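Local coordinates for uncharacterized protein DUF1470 (PDB 3H0N) that is of unknown function but, with its ABATE domain and treble-clef zinc finger, possibly acts as a transcription regulator, at residues 90-95 against 124-129; 16-21 against 64-69. All coordinates share one frame; numbering follows the deposited sequence.

Both contacts are buried helix-to-helix contacts inside the region assigned to a putative stress-induced transcription regulator, and their centres lie about 14 Å apart. Contact 2 joins helix 10-22 to helix 58-78; contact 1, later in the chain, joins helix 82-95 to helix 121-138. They meet directly: Leu-66 CD1 of contact 2 packs 3.7 Å from Thr-126 OG1 of contact 1, and Leu-69 CD1 lies 4.1 Å from Leu-92 CD2. In contact 1 Leu-93 O and Arg-94 O bind a sodium ion, and the side chain of Ala-127 is about 9 Å from nickel, whereas that of Val-19 in contact 2 is about 12 Å from the zinc of the treble clef.

Contact 1: residues 90-95 against 124-129; sequences NHLLRK and MWTAIC. With NA (sodium ion), chain E.
Leu-92 and Thr-126 meet side chain to side chain, crossing at about a right angle. The methyl CG2 of Thr-126 reaches CD2 of Leu-92 at 3.9 Å and its CB at 4.0 Å, so it lies against the base as well as one branch of the leucine. The threonine torsion (chi1 -59°) sets CG2 anti to its own backbone N and divides the residue's work: the methyl faces helix 82-95, while OG1 hydrogen-bonds to the carbonyl O of Val-122, one turn back in helix 121-138. The backbones come nearest at Leu-93 and Ala-127, whose CA atoms are 5.8 Å apart. The alanine has no more than a methyl at this point, consistent with the close backbones, and Leu-93 brings CD2 to 4.0 Å from Ala-127 O, a van der Waals approach to a carbonyl.

Metal coordination occupies another side of helix 82-95, at its C-terminal end. Sodium takes Leu-93 O at 2.5 Å and Arg-94 O at 2.6 Å, and three waters together with His-96 O bring the ligands to six. Pro-100 of the second subunit packs on Leu-93, and Asn-90 OD1 hydrogen-bonds to Leu-102 N of that subunit, so this helix also borders the dimer interface.

No hydrogen bond links the two segments. Between them the contact is made by van der Waals packing, methyl on methyl or methylene and methyl on a carbonyl oxygen, while the cation gathers carbonyl oxygens at the helix end and would be expected to offset their negative potential.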
loop_
_atom_site.group_PDB
_atom_site.type_symbol
_atom_site.label_atom_id
_atom_site.label_comp_id
_atom_site.label_asym_id
_atom_site.label_seq_id
_atom_site.Cartn_x
_atom_site.Cartn_y
_atom_site.Cartn_z
ATOM N N ASN A 90 -7.231 11.412 6.775
ATOM C CA ASN A 90 -8.148 10.412 7.354
ATOM C C ASN A 90 -9.584 10.739 7.046
ATOM O O ASN A 90 -10.379 9.853 6.768
ATOM C CB ASN A 90 -7.948 10.272 8.859
ATOM C CG ASN A 90 -6.713 9.511 9.219
ATOM O OD1 ASN A 90 -6.139 8.809 8.378
ATOM N ND2 ASN A 90 -6.345 9.553 10.502
ATOM N N HIS A 91 -9.915 12.009 7.068
ATOM C CA HIS A 91 -11.270 12.407 6.779
ATOM C C HIS A 91 -11.621 12.176 5.314
ATOM O O HIS A 91 -12.736 11.758 5.010
ATOM C CB HIS A 91 -11.474 13.862 7.131
ATOM C CG HIS A 91 -12.829 14.376 6.769
ATOM N ND1 HIS A 91 -13.029 15.259 5.733
ATOM C CD2 HIS A 91 -14.049 14.123 7.294
ATOM C CE1 HIS A 91 -14.318 15.544 5.649
ATOM N NE2 HIS A 91 -14.956 14.868 6.583
ATOM N N LEU A 92 -10.671 12.423 4.416
ATOM C CA LEU A 92 -10.895 12.129 2.988
ATOM C C LEU A 92 -11.092 10.636 2.718
ATOM O O LEU A 92 -11.939 10.261 1.901
ATOM C CB LEU A 92 -9.772 12.688 2.120
ATOM C CG LEU A 92 -9.626 14.199 2.149
ATOM C CD1 LEU A 92 -8.375 14.521 1.388
ATOM C CD2 LEU A 92 -10.886 14.854 1.559
ATOM N N LEU A 93 -10.328 9.810 3.419
ATOM C CA LEU A 93 -10.416 8.358 3.269
ATOM C C LEU A 93 -11.753 7.828 3.807
ATOM O O LEU A 93 -12.319 6.879 3.265
ATOM C CB LEU A 93 -9.222 7.662 3.954
ATOM C CG LEU A 93 -7.905 7.951 3.210
ATOM C CD1 LEU A 93 -6.708 7.683 4.137
ATOM C CD2 LEU A 93 -7.857 7.174 1.884
ATOM N N ARG A 94 -12.269 8.451 4.866
ATOM C CA ARG A 94 -13.602 8.120 5.372
ATOM C C ARG A 94 -14.714 8.617 4.414
ATOM O O ARG A 94 -15.632 7.874 4.036
ATOM C CB ARG A 94 -13.814 8.721 6.747
ATOM C CG ARG A 94 -13.128 7.921 7.816
ATOM C CD ARG A 94 -13.714 8.314 9.159
ATOM N NE ARG A 94 -13.283 9.659 9.493
ATOM C CZ ARG A 94 -12.119 9.953 10.077
ATOM N NH1 ARG A 94 -11.277 9.002 10.438
ATOM N NH2 ARG A 94 -11.821 11.201 10.340
ATOM N N LYS A 95 -14.581 9.851 3.961
ATOM C CA LYS A 95 -15.633 10.482 3.141
ATOM C C LYS A 95 -15.837 9.823 1.790
ATOM O O LYS A 95 -16.961 9.745 1.307
ATOM C CB LYS A 95 -15.318 11.948 2.979
ATOM C CG LYS A 95 -16.283 12.730 2.137
ATOM C CD LYS A 95 -15.925 14.210 2.190
ATOM C CE LYS A 95 -16.949 15.037 1.465
ATOM N NZ LYS A 95 -16.689 16.506 1.654
HETATM N N MSE A 124 -13.115 9.071 -6.549
HETATM C CA MSE A 124 -12.056 8.097 -6.825
HETATM C C MSE A 124 -10.674 8.733 -6.695
HETATM O O MSE A 124 -9.785 8.192 -6.024
HETATM C CB MSE A 124 -12.192 7.471 -8.230
HETATM C CG MSE A 124 -10.917 6.832 -8.779
HETATM SE SE MSE A 124 -11.222 6.375 -10.666
HETATM C CE MSE A 124 -9.464 5.847 -11.221
ATOM N N TRP A 125 -10.487 9.860 -7.377
ATOM C CA TRP A 125 -9.173 10.530 -7.367
ATOM C C TRP A 125 -8.851 11.110 -6.001
ATOM O O TRP A 125 -7.690 11.088 -5.611
ATOM C CB TRP A 125 -9.058 11.529 -8.526
ATOM C CG TRP A 125 -8.794 10.793 -9.803
ATOM C CD1 TRP A 125 -9.674 10.508 -10.775
ATOM C CD2 TRP A 125 -7.576 10.124 -10.129
ATOM N NE1 TRP A 125 -9.063 9.719 -11.749
ATOM C CE2 TRP A 125 -7.775 9.465 -11.359
ATOM C CE3 TRP A 125 -6.332 10.033 -9.506
ATOM C CZ2 TRP A 125 -6.768 8.702 -11.973
ATOM C CZ3 TRP A 125 -5.346 9.274 -10.120
ATOM C CH2 TRP A 125 -5.565 8.628 -11.320
ATOM N N THR A 126 -9.855 11.524 -5.240
ATOM C CA THR A 126 -9.651 11.940 -3.868
ATOM C C THR A 126 -9.105 10.795 -3.043
ATOM O O THR A 126 -8.121 10.967 -2.306
ATOM C CB THR A 126 -10.937 12.497 -3.249
ATOM O OG1 THR A 126 -11.374 13.618 -4.026
ATOM C CG2 THR A 126 -10.673 12.960 -1.819
ATOM N N ALA A 127 -9.694 9.608 -3.148
ATOM C CA ALA A 127 -9.207 8.449 -2.413
ATOM C C ALA A 127 -7.822 8.031 -2.830
ATOM O O ALA A 127 -6.992 7.666 -1.972
ATOM C CB ALA A 127 -10.206 7.263 -2.600
ATOM N N ILE A 128 -7.556 8.033 -4.132
ATOM C CA ILE A 128 -6.251 7.629 -4.642
ATOM C C ILE A 128 -5.175 8.568 -4.119
ATOM O O ILE A 128 -4.103 8.141 -3.643
ATOM C CB ILE A 128 -6.243 7.618 -6.169
ATOM C CG1 ILE A 128 -7.130 6.457 -6.697
ATOM C CG2 ILE A 128 -4.829 7.402 -6.738
ATOM C CD1 ILE A 128 -7.402 6.524 -8.203
ATOM N N CYS A 129 -5.447 9.848 -4.236
ATOM C CA CYS A 129 -4.468 10.854 -3.808
ATOM C C CYS A 129 -4.249 10.811 -2.312
ATOM O O CYS A 129 -3.105 10.849 -1.845
ATOM C CB CYS A 129 -4.896 12.249 -4.246
ATOM S SG CYS A 129 -4.759 12.517 -6.040
HETATM NA NA NA E . -14.515 5.877 2.771
HETATM O O HOH W 1 -15.034 4.781 4.998
HETATM O O HOH W 2 -13.871 3.734 2.155
HETATM O O HOH W 3 -16.676 5.425 1.952
#

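Contact 2: residues 16-21 against 64-69; sequences LDLVNI and VELARL
The axes of segments 16-21 and 64-69 cross at -104° and approach to 8.7 Å, with Val-19 CA and Ala-67 CA only 4.9 Å apart. The small Ala-67 is consistent with this closeness: its CB points toward helix 10-22 and meets Leu-18 CG at 3.8 Å, with Leu-18 CD1 also near at 4.1 Å. Leu-18 extends toward the other helix with CG anti to its backbone N (chi1 171°), which carries one branch past the alanine to Leu-66. There its CD2 lies 3.8 Å from Leu-66 CD2 and 3.9 Å from Leu-66 CG, the two leucine side chains crossing nearly perpendicularly.

This near-orthogonal crossing sets the first helix of the chain, helix 10-22, part of the ABATE fold, across the long helix 58-78. Phe-63 and Leu-70 of that long helix, with Leu-44 of helix 38-44, add further apolar contacts to Leu-18.

Val-19 meets the backbone of the same alanine, its CG2 3.7 Å from Ala-67 O. It also touches Leu-70, His-71 and Val-156, the last on strand 156-158 of the zinc-finger region. Asn-20 OD1 accepts a hydrogen bond from Val-156 N, tying helix 10-22 to that strand. On helix 58-78, away from the crossing, Arg-68 NH1 forms a salt bridge with Glu-65 OE1 at 2.9 Å; the bond lies near the guanidinium plane and is bent, with 144° at the hydrogen.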
loop_
_atom_site.group_PDB
_atom_site.type_symbol
_atom_site.label_atom_id
_atom_site.label_comp_id
_atom_site.label_asym_id
_atom_site.label_seq_id
_atom_site.Cartn_x
_atom_site.Cartn_y
_atom_site.Cartn_z
ATOM N N LEU A 16 0.925 15.719 -6.371
ATOM C CA LEU A 16 1.936 16.771 -6.622
ATOM C C LEU A 16 1.592 17.560 -7.856
ATOM O O LEU A 16 1.622 18.802 -7.849
ATOM C CB LEU A 16 3.335 16.168 -6.764
ATOM C CG LEU A 16 3.860 15.454 -5.511
ATOM C CD1 LEU A 16 5.055 14.544 -5.890
ATOM C CD2 LEU A 16 4.280 16.427 -4.401
ATOM N N ASP A 17 1.288 16.857 -8.933
ATOM C CA ASP A 17 0.986 17.501 -10.208
ATOM C C ASP A 17 -0.290 18.381 -10.130
ATOM O O ASP A 17 -0.301 19.484 -10.680
ATOM C CB ASP A 17 0.802 16.466 -11.317
ATOM C CG ASP A 17 2.104 15.831 -11.768
ATOM O OD1 ASP A 17 3.179 16.312 -11.369
ATOM O OD2 ASP A 17 1.992 14.866 -12.563
ATOM N N LEU A 18 -1.298 17.883 -9.431
ATOM C CA LEU A 18 -2.576 18.600 -9.314
ATOM C C LEU A 18 -2.361 19.866 -8.494
ATOM O O LEU A 18 -2.813 20.955 -8.876
ATOM C CB LEU A 18 -3.640 17.684 -8.687
ATOM C CG LEU A 18 -4.934 18.415 -8.323
ATOM C CD1 LEU A 18 -5.622 19.076 -9.525
ATOM C CD2 LEU A 18 -5.830 17.399 -7.626
ATOM N N VAL A 19 -1.670 19.743 -7.373
ATOM C CA VAL A 19 -1.375 20.933 -6.558
ATOM C C VAL A 19 -0.582 21.932 -7.378
ATOM O O VAL A 19 -0.843 23.142 -7.323
ATOM C CB VAL A 19 -0.641 20.504 -5.280
ATOM C CG1 VAL A 19 0.086 21.701 -4.601
ATOM C CG2 VAL A 19 -1.636 19.780 -4.339
ATOM N N ASN A 20 0.398 21.467 -8.169
ATOM C CA ASN A 20 1.266 22.387 -8.889
ATOM C C ASN A 20 0.546 23.072 -10.038
ATOM O O ASN A 20 0.855 24.208 -10.379
ATOM C CB ASN A 20 2.544 21.690 -9.308
ATOM C CG ASN A 20 3.519 21.554 -8.148
ATOM O OD1 ASN A 20 3.465 22.340 -7.204
ATOM N ND2 ASN A 20 4.393 20.561 -8.212
ATOM N N ILE A 21 -0.468 22.431 -10.615
ATOM C CA ILE A 21 -1.307 23.073 -11.610
ATOM C C ILE A 21 -2.221 24.115 -10.956
ATOM O O ILE A 21 -2.265 25.283 -11.371
ATOM C CB ILE A 21 -2.202 22.041 -12.342
ATOM C CG1 ILE A 21 -1.332 21.142 -13.193
ATOM C CG2 ILE A 21 -3.252 22.782 -13.212
ATOM C CD1 ILE A 21 -2.035 19.811 -13.601
ATOM N N VAL A 64 -10.275 21.385 -8.416
ATOM C CA VAL A 64 -9.753 22.601 -7.749
ATOM C C VAL A 64 -9.871 22.465 -6.230
ATOM O O VAL A 64 -8.927 22.797 -5.497
ATOM C CB VAL A 64 -10.451 23.870 -8.309
ATOM C CG1 VAL A 64 -10.138 25.121 -7.412
ATOM C CG2 VAL A 64 -9.983 24.096 -9.740
ATOM N N GLU A 65 -11.011 21.966 -5.746
ATOM C CA GLU A 65 -11.183 21.757 -4.319
ATOM C C GLU A 65 -10.244 20.690 -3.774
ATOM O O GLU A 65 -9.638 20.854 -2.703
ATOM C CB GLU A 65 -12.619 21.409 -3.994
ATOM C CG GLU A 65 -12.912 21.133 -2.513
ATOM C CD GLU A 65 -12.603 22.271 -1.504
ATOM O OE1 GLU A 65 -12.238 23.416 -1.881
ATOM O OE2 GLU A 65 -12.752 21.989 -0.286
ATOM N N LEU A 66 -10.093 19.600 -4.521
ATOM C CA LEU A 66 -9.141 18.546 -4.125
ATOM C C LEU A 66 -7.732 19.129 -4.008
ATOM O O LEU A 66 -7.021 18.866 -3.043
ATOM C CB LEU A 66 -9.183 17.376 -5.113
ATOM C CG LEU A 66 -8.208 16.254 -4.820
ATOM C CD1 LEU A 66 -8.387 15.654 -3.410
ATOM C CD2 LEU A 66 -8.351 15.168 -5.903
ATOM N N ALA A 67 -7.340 19.937 -4.997
ATOM C CA ALA A 67 -6.029 20.579 -4.990
ATOM C C ALA A 67 -5.810 21.406 -3.722
ATOM O O ALA A 67 -4.724 21.380 -3.153
ATOM C CB ALA A 67 -5.842 21.433 -6.203
ATOM N N ARG A 68 -6.826 22.126 -3.288
ATOM C CA ARG A 68 -6.731 22.978 -2.106
ATOM C C ARG A 68 -6.446 22.110 -0.877
ATOM O O ARG A 68 -5.538 22.427 -0.058
ATOM C CB ARG A 68 -8.008 23.784 -1.883
ATOM C CG ARG A 68 -8.323 24.858 -2.944
ATOM C CD ARG A 68 -9.473 25.787 -2.520
ATOM N NE ARG A 68 -10.015 26.616 -3.609
ATOM C CZ ARG A 68 -11.150 26.369 -4.269
ATOM N NH1 ARG A 68 -11.891 25.270 -4.021
ATOM N NH2 ARG A 68 -11.533 27.214 -5.215
ATOM N N LEU A 69 -7.196 21.015 -0.748
ATOM C CA LEU A 69 -7.023 20.087 0.378
ATOM C C LEU A 69 -5.655 19.419 0.341
ATOM O O LEU A 69 -4.957 19.303 1.362
ATOM C CB LEU A 69 -8.142 19.048 0.370
ATOM C CG LEU A 69 -9.532 19.626 0.620
ATOM C CD1 LEU A 69 -10.609 18.639 0.138
ATOM C CD2 LEU A 69 -9.695 19.993 2.118
#